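Local coordinates for protein ribokinase (PDB 1VM7) that probably catalyses the magnesium- and ATP-dependent phosphorylation of D-ribose at O-5, giving D-ribose 5-phosphate, at residues Lys67-Asp79 against Ala124-Thr137. Residues are numbered along the deposited sequence; the frame is centred on the assembly and turned at random.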
loop_
_atom_site.group_PDB
_atom_site.type_symbol
_atom_site.label_atom_id
_atom_site.label_comp_id
_atom_site.label_asym_id
_atom_site.label_seq_id
_atom_site.Cartn_x
_atom_site.Cartn_y
_atom_site.Cartn_z
ATOM N N LYS A 67 26.137 5.786 -19.511
ATOM C CA LYS A 67 26.577 4.487 -19.995
ATOM C C LYS A 67 25.794 3.364 -19.336
ATOM O O LYS A 67 26.281 2.248 -19.241
ATOM C CB LYS A 67 28.057 4.331 -19.703
ATOM C CG LYS A 67 28.901 5.302 -20.517
ATOM C CD LYS A 67 30.346 5.003 -20.371
ATOM C CE LYS A 67 31.205 6.098 -21.004
ATOM N NZ LYS A 67 30.508 6.986 -21.966
ATOM N N GLY A 68 24.567 3.661 -18.907
ATOM C CA GLY A 68 23.734 2.679 -18.244
ATOM C C GLY A 68 24.269 2.391 -16.864
ATOM O O GLY A 68 25.021 3.193 -16.303
ATOM N N CYS A 69 23.878 1.248 -16.310
ATOM C CA CYS A 69 24.375 0.808 -15.015
ATOM C C CYS A 69 24.080 -0.662 -14.767
ATOM O O CYS A 69 22.992 -1.135 -15.040
ATOM C CB CYS A 69 23.794 1.656 -13.893
ATOM S SG CYS A 69 24.550 1.399 -12.207
ATOM N N ARG A 70 25.074 -1.387 -14.280
ATOM C CA ARG A 70 24.883 -2.750 -13.819
ATOM C C ARG A 70 24.337 -2.673 -12.401
ATOM O O ARG A 70 24.895 -2.011 -11.521
ATOM C CB ARG A 70 26.184 -3.522 -13.876
ATOM C CG ARG A 70 26.715 -3.576 -15.277
ATOM C CD ARG A 70 28.041 -4.243 -15.379
ATOM N NE ARG A 70 28.480 -4.246 -16.775
ATOM C CZ ARG A 70 29.279 -5.162 -17.320
ATOM N NH1 ARG A 70 29.748 -6.186 -16.610
ATOM N NH2 ARG A 70 29.611 -5.050 -18.604
ATOM N N PHE A 71 23.203 -3.308 -12.196
ATOM C CA PHE A 71 22.481 -3.143 -10.968
ATOM C C PHE A 71 21.926 -4.487 -10.610
ATOM O O PHE A 71 20.953 -4.942 -11.230
ATOM C CB PHE A 71 21.365 -2.120 -11.151
ATOM C CG PHE A 71 20.470 -1.938 -9.948
ATOM C CD1 PHE A 71 20.959 -2.088 -8.629
ATOM C CD2 PHE A 71 19.144 -1.538 -10.128
ATOM C CE1 PHE A 71 20.156 -1.902 -7.541
ATOM C CE2 PHE A 71 18.305 -1.331 -9.011
ATOM C CZ PHE A 71 18.834 -1.521 -7.714
ATOM N N VAL A 72 22.604 -5.165 -9.676
ATOM C CA VAL A 72 22.118 -6.444 -9.173
ATOM C C VAL A 72 21.110 -6.122 -8.099
ATOM O O VAL A 72 21.401 -5.420 -7.108
ATOM C CB VAL A 72 23.245 -7.383 -8.674
ATOM C CG1 VAL A 72 22.665 -8.729 -8.223
ATOM C CG2 VAL A 72 24.213 -7.617 -9.814
ATOM N N THR A 73 19.892 -6.602 -8.337
ATOM C CA THR A 73 18.768 -6.279 -7.450
ATOM C C THR A 73 17.725 -7.379 -7.595
ATOM O O THR A 73 17.627 -8.013 -8.629
ATOM C CB THR A 73 18.127 -4.882 -7.724
ATOM O OG1 THR A 73 17.116 -4.607 -6.748
ATOM C CG2 THR A 73 17.466 -4.826 -9.086
ATOM N N CYS A 74 16.973 -7.619 -6.531
ATOM C CA CYS A 74 15.904 -8.579 -6.577
ATOM C C CYS A 74 14.568 -7.881 -6.627
ATOM O O CYS A 74 14.257 -7.053 -5.773
ATOM C CB CYS A 74 15.949 -9.508 -5.371
ATOM S SG CYS A 74 17.053 -10.897 -5.641
ATOM N N ILE A 75 13.763 -8.244 -7.622
ATOM C CA ILE A 75 12.415 -7.728 -7.733
ATOM C C ILE A 75 11.497 -8.906 -7.928
ATOM O O ILE A 75 11.956 -10.009 -8.050
ATOM C CB ILE A 75 12.276 -6.704 -8.875
ATOM C CG1 ILE A 75 12.642 -7.339 -10.237
ATOM C CG2 ILE A 75 13.173 -5.493 -8.581
ATOM C CD1 ILE A 75 12.755 -6.389 -11.320
ATOM N N GLY A 76 10.197 -8.663 -7.925
ATOM C CA GLY A 76 9.215 -9.734 -7.969
ATOM C C GLY A 76 8.834 -10.091 -9.391
ATOM O O GLY A 76 9.565 -9.816 -10.350
ATOM N N ASN A 77 7.673 -10.711 -9.529
ATOM C CA ASN A 77 7.102 -11.004 -10.854
ATOM C C ASN A 77 5.782 -10.280 -11.063
ATOM O O ASN A 77 4.951 -10.704 -11.862
ATOM C CB ASN A 77 6.943 -12.508 -11.068
ATOM C CG ASN A 77 8.225 -13.154 -11.508
ATOM O OD1 ASN A 77 8.774 -12.793 -12.555
ATOM N ND2 ASN A 77 8.728 -14.117 -10.712
ATOM N N ASP A 78 5.620 -9.159 -10.371
ATOM C CA ASP A 78 4.354 -8.475 -10.331
ATOM C C ASP A 78 4.367 -7.228 -11.227
ATOM O O ASP A 78 5.370 -6.889 -11.871
ATOM C CB ASP A 78 3.985 -8.145 -8.878
ATOM C CG ASP A 78 5.146 -7.553 -8.083
ATOM O OD1 ASP A 78 6.056 -6.904 -8.677
ATOM O OD2 ASP A 78 5.105 -7.723 -6.857
ATOM N N ASP A 79 3.226 -6.564 -11.282
ATOM C CA ASP A 79 3.079 -5.355 -12.050
ATOM C C ASP A 79 4.129 -4.290 -11.657
ATOM O O ASP A 79 4.687 -3.604 -12.525
ATOM C CB ASP A 79 1.630 -4.846 -11.927
ATOM C CG ASP A 79 1.102 -4.911 -10.488
ATOM O OD1 ASP A 79 1.926 -4.830 -9.521
ATOM O OD2 ASP A 79 -0.135 -5.047 -10.339
ATOM N N ALA A 124 11.012 -8.943 -2.153
ATOM C CA ALA A 124 12.052 -9.466 -3.023
ATOM C C ALA A 124 13.460 -9.047 -2.592
ATOM O O ALA A 124 14.399 -9.802 -2.781
ATOM C CB ALA A 124 11.787 -9.022 -4.465
ATOM N N ASN A 125 13.612 -7.869 -1.992
ATOM C CA ASN A 125 14.939 -7.428 -1.531
ATOM C C ASN A 125 15.601 -8.400 -0.550
ATOM O O ASN A 125 16.806 -8.555 -0.552
ATOM C CB ASN A 125 14.879 -6.024 -0.929
ATOM C CG ASN A 125 14.514 -4.968 -1.959
ATOM O OD1 ASN A 125 15.206 -4.789 -2.953
ATOM N ND2 ASN A 125 13.418 -4.289 -1.727
ATOM N N ALA A 126 14.785 -9.085 0.246
ATOM C CA ALA A 126 15.267 -10.032 1.233
ATOM C C ALA A 126 15.783 -11.324 0.595
ATOM O O ALA A 126 16.411 -12.137 1.260
ATOM C CB ALA A 126 14.146 -10.331 2.242
ATOM N N GLU A 127 15.503 -11.517 -0.688
ATOM C CA GLU A 127 15.926 -12.696 -1.385
ATOM C C GLU A 127 17.274 -12.543 -2.047
ATOM O O GLU A 127 17.784 -13.500 -2.605
ATOM C CB GLU A 127 14.877 -13.063 -2.419
ATOM C CG GLU A 127 13.523 -13.354 -1.824
ATOM C CD GLU A 127 13.533 -14.511 -0.826
ATOM O OE1 GLU A 127 13.795 -15.690 -1.211
ATOM O OE2 GLU A 127 13.238 -14.237 0.361
ATOM N N LEU A 128 17.857 -11.358 -1.977
ATOM C CA LEU A 128 19.125 -11.080 -2.611
ATOM C C LEU A 128 20.239 -11.563 -1.700
ATOM O O LEU A 128 20.858 -10.789 -0.950
ATOM C CB LEU A 128 19.247 -9.606 -2.925
ATOM C CG LEU A 128 20.530 -9.165 -3.639
ATOM C CD1 LEU A 128 21.123 -10.233 -4.598
ATOM C CD2 LEU A 128 20.290 -7.850 -4.348
ATOM N N LYS A 129 20.486 -12.862 -1.820
ATOM C CA LYS A 129 21.457 -13.586 -1.017
ATOM C C LYS A 129 22.709 -13.858 -1.836
ATOM O O LYS A 129 22.732 -13.716 -3.083
ATOM C CB LYS A 129 20.847 -14.905 -0.530
ATOM C CG LYS A 129 19.658 -14.712 0.456
ATOM C CD LYS A 129 18.743 -15.932 0.452
ATOM C CE LYS A 129 17.456 -15.693 1.227
ATOM N NZ LYS A 129 17.755 -15.382 2.639
ATOM N N LYS A 130 23.745 -14.275 -1.121
ATOM C CA LYS A 130 25.078 -14.384 -1.702
ATOM C C LYS A 130 25.116 -15.407 -2.833
ATOM O O LYS A 130 25.851 -15.208 -3.792
ATOM C CB LYS A 130 26.125 -14.581 -0.589
ATOM C CG LYS A 130 25.986 -15.849 0.245
ATOM C CD LYS A 130 26.712 -15.717 1.589
ATOM C CE LYS A 130 27.185 -17.063 2.086
ATOM N NZ LYS A 130 26.114 -18.109 2.003
ATOM N N GLU A 131 24.241 -16.412 -2.757
ATOM C CA GLU A 131 24.096 -17.452 -3.769
ATOM C C GLU A 131 23.546 -16.965 -5.112
ATOM O O GLU A 131 23.672 -17.657 -6.120
ATOM C CB GLU A 131 23.207 -18.542 -3.200
ATOM C CG GLU A 131 23.853 -19.291 -2.026
ATOM C CD GLU A 131 23.676 -18.586 -0.693
ATOM O OE1 GLU A 131 22.831 -17.652 -0.613
ATOM O OE2 GLU A 131 24.376 -18.968 0.273
ATOM N N LEU A 132 22.921 -15.796 -5.131
ATOM C CA LEU A 132 22.373 -15.223 -6.357
ATOM C C LEU A 132 23.356 -14.311 -7.106
ATOM O O LEU A 132 23.101 -13.940 -8.233
ATOM C CB LEU A 132 21.123 -14.402 -6.017
ATOM C CG LEU A 132 19.914 -15.160 -5.483
ATOM C CD1 LEU A 132 18.708 -14.237 -5.512
ATOM C CD2 LEU A 132 19.643 -16.391 -6.328
ATOM N N ILE A 133 24.466 -13.950 -6.469
ATOM C CA ILE A 133 25.433 -13.040 -7.060
ATOM C C ILE A 133 26.228 -13.767 -8.136
ATOM O O ILE A 133 26.896 -14.768 -7.867
ATOM C CB ILE A 133 26.458 -12.473 -6.017
ATOM C CG1 ILE A 133 25.768 -11.734 -4.853
ATOM C CG2 ILE A 133 27.457 -11.538 -6.703
ATOM C CD1 ILE A 133 24.845 -10.603 -5.289
ATOM N N ASP A 134 26.140 -13.245 -9.354
ATOM C CA ASP A 134 26.947 -13.707 -10.458
ATOM C C ASP A 134 28.333 -13.094 -10.321
ATOM O O ASP A 134 28.595 -12.013 -10.863
ATOM C CB ASP A 134 26.291 -13.234 -11.734
ATOM C CG ASP A 134 26.914 -13.811 -12.940
ATOM O OD1 ASP A 134 28.097 -14.232 -12.874
ATOM O OD2 ASP A 134 26.193 -13.836 -13.960
ATOM N N TRP A 135 29.202 -13.770 -9.573
ATOM C CA TRP A 135 30.524 -13.237 -9.237
ATOM C C TRP A 135 31.419 -13.070 -10.460
ATOM O O TRP A 135 32.251 -12.163 -10.520
ATOM C CB TRP A 135 31.277 -14.162 -8.266
ATOM C CG TRP A 135 30.680 -14.204 -6.929
ATOM C CD1 TRP A 135 30.034 -15.264 -6.353
ATOM C CD2 TRP A 135 30.636 -13.131 -5.977
ATOM N NE1 TRP A 135 29.593 -14.915 -5.096
ATOM C CE2 TRP A 135 29.938 -13.609 -4.847
ATOM C CE3 TRP A 135 31.102 -11.808 -5.981
ATOM C CZ2 TRP A 135 29.705 -12.816 -3.717
ATOM C CZ3 TRP A 135 30.871 -11.020 -4.864
ATOM C CH2 TRP A 135 30.181 -11.527 -3.744
ATOM N N ASN A 136 31.300 -13.987 -11.413
ATOM C CA ASN A 136 32.086 -13.878 -12.634
ATOM C C ASN A 136 31.724 -12.575 -13.353
ATOM O O ASN A 136 32.591 -11.795 -13.721
ATOM N N THR A 137 30.438 -12.331 -13.525
ATOM C CA THR A 137 29.983 -11.088 -14.137
ATOM C C THR A 137 30.337 -9.870 -13.288
ATOM O O THR A 137 30.740 -8.848 -13.818
ATOM C CB THR A 137 28.491 -11.142 -14.354
ATOM O OG1 THR A 137 28.225 -12.237 -15.232
ATOM C CG2 THR A 137 27.957 -9.844 -14.950
HETATM O O HOH W 1 29.555 -6.557 -13.536
HETATM O O HOH W 2 17.276 -6.148 -3.941
#
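Asn-125 OD1 accepts from a water whose O lies 2.7 Å away, and the same water O accepts from Cys-74 N at 3.0 Å, so the end of strand 69-75 and the 3-10 turn at 124-127 are linked by a single ordered water. The amide is steadied at its other end, where ND2 donates to Ser-23 O; Thr-73, from the same part of the strand, binds Ser-23 OG and Gly-21 O through its hydroxyl. Beside this polar link the packing is close. Cys-74 CB makes a tight, non-bonded approach of 3.0 Å to Ala-124 O, already the acceptor of Glu-127 N within the turn, while Ala-124 CB rests against the backbone, 3.5 Å from Ile-75 C. With SG turned anti to the carbonyl carbon (chi1 -85°), SG reaches CA and CB of Leu-128 and lies 3.7 Å from Leu-132 CD1. Leu-128 sends its CD2 branch over the strand backbone, 3.8 Å from Thr-73 CA, and CD1 toward Val-72. The CG1 methyl of Val-72 also touches Ile-133 CD1, their side chains crossing at a slant. Farther along, a second water accepts from Arg-70 NH1 and donates to Thr-137 O, water and carbonyl oxygen both lying in plane at the guanidinium edge; Asp-134 caps the helix beginning at Trp-135, its OD1 accepting from Thr-137 N from above the carboxylate plane. The contact thus lays the connection from strand 116-121 to strand 143-146 against strand 69-75, on the central-sheet face turned away from helix 53-65 in the PfkB-family alpha/beta fold, with Asn-125 close to Asn-24 and Glu-149 of the predicted ribose site.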